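Local coordinates for dehydroascorbate reductase (Chlamydomonas reinhardtii, PDB 5XFT), which probably catalyses the glutathione-dependent reduction of dehydroascorbate to ascorbate, as a member of the DHAR family of the glutathione S-transferase superfamily, at residues 102-105 / 106-110; 156-159 / 160-163; 206-209 / 210-214. All coordinates share one frame; numbering follows the deposited sequence.

Interaction 1. Residues 102-105 / 106-110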
ATOM      1  N   LYS A 102       7.626  -2.288 -10.787  1.00 26.45           N
ATOM      2  CA  LYS A 102       6.880  -1.510 -11.770  1.00 23.53           C
ATOM      3  C   LYS A 102       5.415  -1.921 -11.838  1.00 28.93           C
ATOM      4  O   LYS A 102       4.727  -1.589 -12.808  1.00 32.12           O
ATOM      5  CB  LYS A 102       7.517  -1.624 -13.153  1.00 30.87           C
ATOM      6  CG  LYS A 102       9.032  -1.614 -13.176  1.00 39.76           C
ATOM      7  CD  LYS A 102       9.514  -1.780 -14.605  1.00 53.69           C
ATOM      8  CE  LYS A 102      10.975  -2.180 -14.682  1.00 59.30           C
ATOM      9  NZ  LYS A 102      11.335  -2.562 -16.079  1.00 62.75           N
ATOM     10  N   LEU A 103       4.928  -2.651 -10.833  1.00 31.45           N
ATOM     11  CA  LEU A 103       3.509  -2.982 -10.770  1.00 33.39           C
ATOM     12  C   LEU A 103       2.657  -1.717 -10.817  1.00 36.24           C
ATOM     13  O   LEU A 103       1.845  -1.519 -11.735  1.00 31.88           O
ATOM     14  CB  LEU A 103       3.239  -3.780  -9.495  1.00 27.47           C
ATOM     15  CG  LEU A 103       1.799  -4.022  -9.060  1.00 28.01           C
ATOM     16  CD1 LEU A 103       1.082  -4.859 -10.097  1.00 37.79           C
ATOM     17  CD2 LEU A 103       1.767  -4.709  -7.701  1.00 25.19           C
ATOM     18  N   PHE A 104       2.862  -0.828  -9.847  1.00 34.39           N
ATOM     19  CA  PHE A 104       2.064   0.391  -9.759  1.00 35.15           C
ATOM     20  C   PHE A 104       2.271   1.326 -10.948  1.00 32.43           C
ATOM     21  O   PHE A 104       1.270   1.829 -11.482  1.00 31.40           O
ATOM     22  CB  PHE A 104       2.353   1.089  -8.424  1.00 32.18           C
ATOM     23  CG  PHE A 104       1.583   2.361  -8.220  1.00 35.17           C
ATOM     24  CD1 PHE A 104       2.159   3.588  -8.503  1.00 41.41           C
ATOM     25  CD2 PHE A 104       0.286   2.331  -7.738  1.00 35.54           C
ATOM     26  CE1 PHE A 104       1.453   4.761  -8.314  1.00 39.49           C
ATOM     27  CE2 PHE A 104      -0.424   3.499  -7.547  1.00 34.32           C
ATOM     28  CZ  PHE A 104       0.161   4.714  -7.835  1.00 37.39           C
ATOM     29  N   PRO A 105       3.500   1.611 -11.403  1.00 24.49           N
ATOM     30  CA  PRO A 105       3.635   2.491 -12.578  1.00 13.58           C
ATOM     31  C   PRO A 105       2.983   1.950 -13.838  1.00 25.44           C
ATOM     32  O   PRO A 105       2.378   2.726 -14.588  1.00 33.00           O
ATOM     33  CB  PRO A 105       5.156   2.619 -12.741  1.00 16.88           C
ATOM     34  CG  PRO A 105       5.694   2.407 -11.374  1.00 25.48           C
ATOM     35  CD  PRO A 105       4.805   1.362 -10.764  1.00 33.11           C
ATOM     36  N   ASN A 106       3.109   0.649 -14.114  1.00 33.52           N
ATOM     37  CA  ASN A 106       2.486   0.079 -15.306  1.00 29.55           C
ATOM     38  C   ASN A 106       0.973   0.133 -15.195  1.00 24.69           C
ATOM     39  O   ASN A 106       0.278   0.488 -16.152  1.00 32.42           O
ATOM     40  CB  ASN A 106       2.940  -1.372 -15.508  1.00 34.49           C
ATOM     41  CG  ASN A 106       4.415  -1.489 -15.843  1.00 27.96           C
ATOM     42  OD1 ASN A 106       5.003  -0.591 -16.443  1.00 32.78           O
ATOM     43  ND2 ASN A 106       5.020  -2.599 -15.447  1.00 17.25           N
ATOM     44  N   PHE A 107       0.448  -0.241 -14.025  1.00 24.05           N
ATOM     45  CA  PHE A 107      -0.991  -0.207 -13.792  1.00 30.25           C
ATOM     46  C   PHE A 107      -1.543   1.208 -13.920  1.00 28.34           C
ATOM     47  O   PHE A 107      -2.639   1.414 -14.467  1.00 28.89           O
ATOM     48  CB  PHE A 107      -1.273  -0.817 -12.417  1.00 41.68           C
ATOM     49  CG  PHE A 107      -2.426  -0.211 -11.706  1.00 57.92           C
ATOM     50  CD1 PHE A 107      -3.713  -0.359 -12.200  1.00 67.38           C
ATOM     51  CD2 PHE A 107      -2.228   0.472 -10.519  1.00 61.97           C
ATOM     52  CE1 PHE A 107      -4.776   0.187 -11.542  1.00 68.58           C
ATOM     53  CE2 PHE A 107      -3.284   1.017  -9.847  1.00 65.27           C
ATOM     54  CZ  PHE A 107      -4.565   0.877 -10.356  1.00 65.86           C
ATOM     55  N   ARG A 108      -0.790   2.193 -13.448  1.00 32.93           N
ATOM     56  CA  ARG A 108      -1.205   3.575 -13.617  1.00 34.02           C
ATOM     57  C   ARG A 108      -1.137   3.996 -15.079  1.00 33.09           C
ATOM     58  O   ARG A 108      -2.070   4.625 -15.584  1.00 36.06           O
ATOM     59  CB  ARG A 108      -0.348   4.494 -12.749  1.00 31.41           C
ATOM     60  CG  ARG A 108      -0.628   5.966 -12.981  1.00 34.64           C
ATOM     61  CD  ARG A 108       0.297   6.830 -12.169  1.00 40.40           C
ATOM     62  NE  ARG A 108       1.687   6.600 -12.530  1.00 48.16           N
ATOM     63  CZ  ARG A 108       2.722   7.098 -11.866  1.00 46.21           C
ATOM     64  NH1 ARG A 108       2.526   7.852 -10.792  1.00 43.40           N
ATOM     65  NH2 ARG A 108       3.952   6.829 -12.276  1.00 46.62           N
ATOM     66  N   ALA A 109      -0.048   3.657 -15.776  1.00 24.62           N
ATOM     67  CA  ALA A 109       0.055   4.015 -17.185  1.00 20.33           C
ATOM     68  C   ALA A 109      -1.066   3.382 -17.995  1.00 24.48           C
ATOM     69  O   ALA A 109      -1.460   3.913 -19.040  1.00 30.35           O
ATOM     70  CB  ALA A 109       1.417   3.596 -17.740  1.00 18.35           C
ATOM     71  N   ILE A 110      -1.581   2.244 -17.530  1.00 20.02           N
ATOM     72  CA  ILE A 110      -2.744   1.638 -18.159  1.00 25.31           C
ATOM     73  C   ILE A 110      -3.986   2.474 -17.885  1.00 30.42           C
ATOM     74  O   ILE A 110      -4.776   2.756 -18.794  1.00 33.83           O
ATOM     75  CB  ILE A 110      -2.917   0.190 -17.669  1.00 29.71           C
ATOM     76  CG1 ILE A 110      -1.790  -0.695 -18.210  1.00 19.15           C
ATOM     77  CG2 ILE A 110      -4.300  -0.353 -18.047  1.00 29.39           C
ATOM     78  CD1 ILE A 110      -1.733  -2.040 -17.562  1.00 21.41           C
TER
HETATM   79  O   HOH W   1       3.026   5.891 -15.194  1.00 34.50           O

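Interaction 2. Residues 156-159 / 160-163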
ATOM      1  N   CYS A 156       3.777  -5.139   2.843  1.00 30.30           N
ATOM      2  CA  CYS A 156       3.302  -3.799   3.162  1.00 27.74           C
ATOM      3  C   CYS A 156       3.434  -2.861   1.973  1.00 26.78           C
ATOM      4  O   CYS A 156       2.590  -1.977   1.793  1.00 24.63           O
ATOM      5  CB  CYS A 156       4.064  -3.244   4.366  1.00 25.40           C
ATOM      6  SG  CYS A 156       3.748  -4.147   5.915  1.00 26.28           S
ATOM      7  N   SER A 157       4.471  -3.036   1.153  1.00 19.89           N
ATOM      8  CA  SER A 157       4.629  -2.159  -0.004  1.00 15.85           C
ATOM      9  C   SER A 157       3.767  -2.594  -1.188  1.00 18.88           C
ATOM     10  O   SER A 157       3.196  -1.749  -1.888  1.00 16.37           O
ATOM     11  CB  SER A 157       6.095  -2.100  -0.422  1.00 15.06           C
ATOM     12  OG  SER A 157       6.237  -1.339  -1.609  1.00 23.29           O
ATOM     13  N   LEU A 158       3.664  -3.897  -1.435  1.00 21.97           N
ATOM     14  CA  LEU A 158       3.092  -4.393  -2.680  1.00 17.70           C
ATOM     15  C   LEU A 158       1.619  -4.732  -2.575  1.00 14.18           C
ATOM     16  O   LEU A 158       0.893  -4.607  -3.566  1.00 23.07           O
ATOM     17  CB  LEU A 158       3.843  -5.639  -3.158  1.00 21.08           C
ATOM     18  CG  LEU A 158       5.209  -5.443  -3.810  1.00 27.79           C
ATOM     19  CD1 LEU A 158       5.693  -6.766  -4.372  1.00 30.98           C
ATOM     20  CD2 LEU A 158       5.142  -4.383  -4.903  1.00 27.42           C
ATOM     21  N   ALA A 159       1.162  -5.185  -1.412  1.00 11.64           N
ATOM     22  CA  ALA A 159      -0.248  -5.540  -1.280  1.00 14.20           C
ATOM     23  C   ALA A 159      -1.190  -4.365  -1.542  1.00 19.47           C
ATOM     24  O   ALA A 159      -2.204  -4.571  -2.232  1.00 19.08           O
ATOM     25  CB  ALA A 159      -0.493  -6.159   0.101  1.00 14.29           C
ATOM     26  N   PRO A 160      -0.941  -3.140  -1.057  1.00 23.96           N
ATOM     27  CA  PRO A 160      -1.822  -2.030  -1.457  1.00 24.11           C
ATOM     28  C   PRO A 160      -1.801  -1.751  -2.950  1.00 25.49           C
ATOM     29  O   PRO A 160      -2.861  -1.515  -3.546  1.00 33.86           O
ATOM     30  CB  PRO A 160      -1.276  -0.846  -0.646  1.00 30.15           C
ATOM     31  CG  PRO A 160      -0.625  -1.477   0.536  1.00 28.27           C
ATOM     32  CD  PRO A 160       0.004  -2.724  -0.003  1.00 21.84           C
ATOM     33  N   LYS A 161      -0.618  -1.772  -3.577  1.00 20.22           N
ATOM     34  CA  LYS A 161      -0.547  -1.550  -5.019  1.00 20.27           C
ATOM     35  C   LYS A 161      -1.328  -2.614  -5.784  1.00 26.08           C
ATOM     36  O   LYS A 161      -2.044  -2.300  -6.741  1.00 31.14           O
ATOM     37  CB  LYS A 161       0.907  -1.514  -5.477  1.00 13.48           C
ATOM     38  CG  LYS A 161       1.754  -0.524  -4.713  1.00 22.62           C
ATOM     39  CD  LYS A 161       3.166  -0.443  -5.259  1.00 27.86           C
ATOM     40  CE  LYS A 161       4.041   0.426  -4.368  1.00 32.62           C
ATOM     41  NZ  LYS A 161       5.421   0.592  -4.914  1.00 38.89           N
ATOM     42  N   LEU A 162      -1.220  -3.876  -5.367  1.00 25.48           N
ATOM     43  CA  LEU A 162      -1.973  -4.935  -6.029  1.00 30.54           C
ATOM     44  C   LEU A 162      -3.472  -4.760  -5.812  1.00 34.36           C
ATOM     45  O   LEU A 162      -4.273  -5.008  -6.725  1.00 39.01           O
ATOM     46  CB  LEU A 162      -1.504  -6.299  -5.522  1.00 30.59           C
ATOM     47  CG  LEU A 162      -2.174  -7.539  -6.107  1.00 25.21           C
ATOM     48  CD1 LEU A 162      -1.803  -7.713  -7.566  1.00 24.11           C
ATOM     49  CD2 LEU A 162      -1.787  -8.766  -5.301  1.00 30.42           C
ATOM     50  N   TYR A 163      -3.863  -4.345  -4.604  1.00 27.09           N
ATOM     51  CA  TYR A 163      -5.262  -4.050  -4.307  1.00 23.86           C
ATOM     52  C   TYR A 163      -5.818  -3.023  -5.288  1.00 25.72           C
ATOM     53  O   TYR A 163      -6.845  -3.253  -5.949  1.00 31.08           O
ATOM     54  CB  TYR A 163      -5.358  -3.536  -2.869  1.00 26.50           C
ATOM     55  CG  TYR A 163      -6.744  -3.495  -2.260  1.00 27.79           C
ATOM     56  CD1 TYR A 163      -7.783  -4.266  -2.763  1.00 22.69           C
ATOM     57  CD2 TYR A 163      -7.008  -2.666  -1.179  1.00 26.75           C
ATOM     58  CE1 TYR A 163      -9.037  -4.219  -2.193  1.00 27.04           C
ATOM     59  CE2 TYR A 163      -8.252  -2.613  -0.606  1.00 26.70           C
ATOM     60  CZ  TYR A 163      -9.267  -3.386  -1.113  1.00 28.79           C
ATOM     61  OH  TYR A 163     -10.511  -3.321  -0.531  1.00 29.87           O
TER

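Interaction 3. Residues 206-209 / 210-214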
ATOM      1  N   ALA A 206     -13.567   3.490  -2.199  1.00 31.25           N
ATOM      2  CA  ALA A 206     -12.527   4.477  -1.935  1.00 26.75           C
ATOM      3  C   ALA A 206     -11.485   4.465  -3.046  1.00 30.20           C
ATOM      4  O   ALA A 206     -11.055   5.524  -3.516  1.00 30.48           O
ATOM      5  CB  ALA A 206     -11.884   4.219  -0.572  1.00 15.35           C
ATOM      6  N   ILE A 207     -11.095   3.270  -3.503  1.00 23.46           N
ATOM      7  CA  ILE A 207     -10.143   3.158  -4.608  1.00 21.52           C
ATOM      8  C   ILE A 207     -10.729   3.761  -5.881  1.00 19.21           C
ATOM      9  O   ILE A 207     -10.079   4.556  -6.576  1.00 20.93           O
ATOM     10  CB  ILE A 207      -9.745   1.686  -4.819  1.00 19.50           C
ATOM     11  CG1 ILE A 207      -9.236   1.076  -3.509  1.00 25.74           C
ATOM     12  CG2 ILE A 207      -8.707   1.570  -5.924  1.00 12.61           C
ATOM     13  CD1 ILE A 207      -8.930  -0.422  -3.598  1.00 25.73           C
ATOM     14  N   ILE A 208     -11.969   3.380  -6.208  1.00 25.13           N
ATOM     15  CA  ILE A 208     -12.611   3.861  -7.427  1.00 23.41           C
ATOM     16  C   ILE A 208     -12.716   5.378  -7.406  1.00 21.51           C
ATOM     17  O   ILE A 208     -12.360   6.054  -8.377  1.00 15.58           O
ATOM     18  CB  ILE A 208     -13.995   3.206  -7.606  1.00 28.01           C
ATOM     19  CG1 ILE A 208     -13.890   1.679  -7.642  1.00 22.90           C
ATOM     20  CG2 ILE A 208     -14.668   3.719  -8.862  1.00 31.41           C
ATOM     21  CD1 ILE A 208     -12.770   1.176  -8.502  1.00 30.13           C
ATOM     22  N   ALA A 209     -13.208   5.937  -6.302  1.00 20.81           N
ATOM     23  CA  ALA A 209     -13.341   7.382  -6.179  1.00 27.98           C
ATOM     24  C   ALA A 209     -11.984   8.066  -6.249  1.00 29.49           C
ATOM     25  O   ALA A 209     -11.853   9.137  -6.854  1.00 25.49           O
ATOM     26  CB  ALA A 209     -14.052   7.735  -4.872  1.00 28.10           C
ATOM     27  N   GLY A 210     -10.965   7.470  -5.626  1.00 26.75           N
ATOM     28  CA  GLY A 210      -9.631   8.030  -5.726  1.00 18.31           C
ATOM     29  C   GLY A 210      -9.172   8.152  -7.165  1.00 25.20           C
ATOM     30  O   GLY A 210      -8.627   9.182  -7.567  1.00 31.32           O
ATOM     31  N   TRP A 211      -9.415   7.116  -7.968  1.00 25.83           N
ATOM     32  CA  TRP A 211      -8.916   7.128  -9.338  1.00 26.10           C
ATOM     33  C   TRP A 211      -9.815   7.911 -10.293  1.00 32.37           C
ATOM     34  O   TRP A 211      -9.314   8.487 -11.267  1.00 32.51           O
ATOM     35  CB  TRP A 211      -8.726   5.694  -9.821  1.00 26.22           C
ATOM     36  CG  TRP A 211      -7.480   5.095  -9.271  1.00 25.88           C
ATOM     37  CD1 TRP A 211      -7.369   4.222  -8.223  1.00 27.35           C
ATOM     38  CD2 TRP A 211      -6.150   5.359  -9.719  1.00 25.13           C
ATOM     39  NE1 TRP A 211      -6.042   3.908  -8.007  1.00 26.55           N
ATOM     40  CE2 TRP A 211      -5.274   4.599  -8.911  1.00 26.69           C
ATOM     41  CE3 TRP A 211      -5.612   6.161 -10.731  1.00 26.69           C
ATOM     42  CZ2 TRP A 211      -3.892   4.619  -9.088  1.00 26.06           C
ATOM     43  CZ3 TRP A 211      -4.241   6.176 -10.910  1.00 28.59           C
ATOM     44  CH2 TRP A 211      -3.395   5.408 -10.091  1.00 28.28           C
ATOM     45  N   GLU A 212     -11.127   7.951 -10.034  1.00 38.13           N
ATOM     46  CA  GLU A 212     -12.032   8.802 -10.803  1.00 41.26           C
ATOM     47  C   GLU A 212     -11.581  10.254 -10.785  1.00 40.57           C
ATOM     48  O   GLU A 212     -11.802  10.983 -11.759  1.00 40.16           O
ATOM     49  CB  GLU A 212     -13.455   8.690 -10.254  1.00 39.53           C
ATOM     50  CG  GLU A 212     -14.307   7.649 -10.954  1.00 43.56           C
ATOM     51  CD  GLU A 212     -15.569   7.308 -10.184  1.00 46.66           C
ATOM     52  OE1 GLU A 212     -16.419   6.582 -10.743  1.00 49.87           O
ATOM     53  OE2 GLU A 212     -15.706   7.752  -9.022  1.00 47.32           O
ATOM     54  N   ARG A 213     -10.943  10.684  -9.692  1.00 45.76           N
ATOM     55  CA  ARG A 213     -10.323  12.003  -9.607  1.00 51.42           C
ATOM     56  C   ARG A 213      -9.332  12.260 -10.738  1.00 50.85           C
ATOM     57  O   ARG A 213      -8.920  13.408 -10.921  1.00 53.56           O
ATOM     58  CB  ARG A 213      -9.631  12.155  -8.239  1.00 56.93           C
ATOM     59  CG  ARG A 213      -9.360  13.580  -7.753  1.00 55.42           C
ATOM     60  CD  ARG A 213      -8.674  13.556  -6.374  1.00 57.07           C
ATOM     61  NE  ARG A 213      -8.114  14.859  -6.027  1.00 64.86           N
ATOM     62  CZ  ARG A 213      -6.864  15.040  -5.597  1.00 62.32           C
ATOM     63  NH1 ARG A 213      -6.051  14.002  -5.450  1.00 60.54           N
ATOM     64  NH2 ARG A 213      -6.415  16.253  -5.305  1.00 58.73           N
ATOM     65  N   HIS A 214      -8.947  11.233 -11.509  1.00 56.62           N
ATOM     66  CA  HIS A 214      -8.040  11.405 -12.640  1.00 57.05           C
ATOM     67  C   HIS A 214      -8.486  10.704 -13.916  1.00 59.56           C
ATOM     68  O   HIS A 214      -7.798  10.828 -14.936  1.00 59.52           O
ATOM     69  CB  HIS A 214      -6.630  10.925 -12.268  1.00 55.31           C
ATOM     70  CG  HIS A 214      -6.115  11.531 -11.003  1.00 51.95           C
ATOM     71  ND1 HIS A 214      -5.870  12.881 -10.874  1.00 49.08           N
ATOM     72  CD2 HIS A 214      -5.833  10.980  -9.799  1.00 52.89           C
ATOM     73  CE1 HIS A 214      -5.444  13.134  -9.649  1.00 52.23           C
ATOM     74  NE2 HIS A 214      -5.413  11.996  -8.976  1.00 53.95           N
TER

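Interaction 1. Residues 102-105 / 106-110
Helix 103-112 begins after Lys102, at the N-cap position, whose carbonyl takes the first bond of the helix from Asn106: Asn106 N lies 3.1 Å from Lys102 O. The same oxygen has the amide of Asn106 beside it, with Asn106 ND2 only 2.8 Å from Lys102 O, but the angle is too poor for a second hydrogen bond. With CG anti to the carbonyl carbon (chi1 -67°), the Asn106 side chain folds back along the helix, and its ND2 also rests against Lys102 CB at 3.5 Å. From here the regular i to i+4 pattern continues, Phe107 N to Leu103 O, Arg108 N to Phe104 O and Ala109 N to Pro105 O. Pro105 suits this first turn, where a missing N-H costs no bond to a preceding turn.

This helix belongs to the all-helical C-terminal half of the glutathione S-transferase fold. Leu103 and Asn106 face helix 118-138, meeting Leu125 and Ala124, while Phe107 packs on Ala168 and Leu169 of helix 153-173 and meets the ring of Trp211 edge-to-face.

Phe104 lies between two neighbours of the next turn. Its CD2 approaches Phe107 CD2 at 4.2 Å, the two side chains meeting at a slant. On the other flank Phe104 CE1 sits over one face of the Arg108 guanidinium, 4.1 Å from Arg108 NH1. The two planes are 60° apart, so this is no parallel stack. A bend at chi3 (61°) turns the Arg108 guanidinium back toward the start of the helix, where a water accepts from Arg108 NE at 3.1 Å and donates to Pro105 O at 3.3 Å, giving that carbonyl a second donor besides Ala109 N.

Interaction 2. Residues 156-159 / 160-163
With CG anti to its own carbonyl carbon (chi1 -54°) and every later bond extended, Lys161 runs back along helix 153-173 to Ser157, whose OG, anti to the backbone N (chi1 175°), points to the end of the lysine chain. The aliphatic chain does the touching: Lys161 CG and CE both border Ser157 O, each at 3.4 Å. The polar ends approach without bonding, Lys161 NZ being 3.9 Å from Ser157 OG.

This arrangement belongs to a proline kink. Pro160 has no N-H to offer the turn before, and its ring fills that place, with Pro160 CD 3.2 Å from Cys156 O. Regular bonding resumes with Leu162 N to Leu158 O at 2.9 Å, followed by Tyr163 N to Ala159 O. Around the kink one side of the helix faces the thioredoxin-like domain, Pro160 meeting His25 and Leu29, while Ala159 and Leu162 pack on Tyr187 within the helical domain and the hydroxyl of Tyr163 is hydrogen-bonded to Asp201. The methylenes of Lys161 also lie against Leu103 and Phe104.

Cut back to an alanine, Lys161 would probably lose the methylene cover over Ser157 O and open a gap beside Phe104. At the carbonyls of Cys156 and Ser157, then, carbon atoms of Pro160 and Lys161 lie where helix N-H groups would otherwise point.

Interaction 3. Residues 206-209 / 210-214
Trp211 leans back on Ile207 one turn earlier, and CB, CG, CD1 and NE1 in turn meet that residue. CG lies anti to the carbonyl carbon (chi1 -78°), which stands the indole out from the helix with its CD1/NE1 edge turned back to Ile207. Trp211 CB begins 3.7 Å from Ile207 O, the oxygen that also accepts the hydrogen bond of Trp211 N, and CG stays close to it. Further out, Trp211 CD1 comes to 3.2 Å from Ile207 O, at the ring edge near its plane. Trp211 CD1 also touches Ile207 CG2, at 3.8 Å, this methyl likewise lying in the plane at the edge. Beyond it Trp211 NE1 passes Ile207 CG2 at 4.1 Å and gives its hydrogen bond to His164 ND1 on helix 153-173, so the one polar atom of the indole is satisfied. The far, benzo end meets helix 103-112, CZ2 touching Phe104 and Phe107 and CH2 touching Arg108.

Helix 204-212 is the last of the chain, a short C-terminal segment laid against the helical domain, with Ile208 resting on Val167 and His171. On its outer side Glu212 N bonds to Ile208 O at 2.8 Å, and the extended side chain of Glu212 runs back at a slant to Ile208, bringing Glu212 OE1 to 3.8 Å from Ile208 CG2.

Gly210 N bonds regularly to Ala206 O. The pattern weakens toward the C-terminal end, where Arg213 N makes a weak bond of 3.4 Å to Ala209 O. His214 N instead reaches back three residues, to Trp211 O at 2.8 Å, and Arg213 CB covers one face of the His214 imidazole.

In the fold
From the N terminus the chain first builds the thioredoxin-like domain, then enters the helical domain, where the three contacts follow in series. Each joins successive turns of one helix, so none closes a long loop, and none crosses or encloses another. Interaction 1 starts helix 103-112, interaction 2 lies in the central helix 153-173 close to the centre of the folded chain, and interaction 3 belongs to the C-terminal helix 204-212. All three touch one another in space: Leu103 reaches Leu162, Phe104 reaches Trp211, and Tyr163 meets Ile207. Helices distant in sequence are thereby tied together, and interaction 2 also borders helix 22-33 of the N-terminal domain.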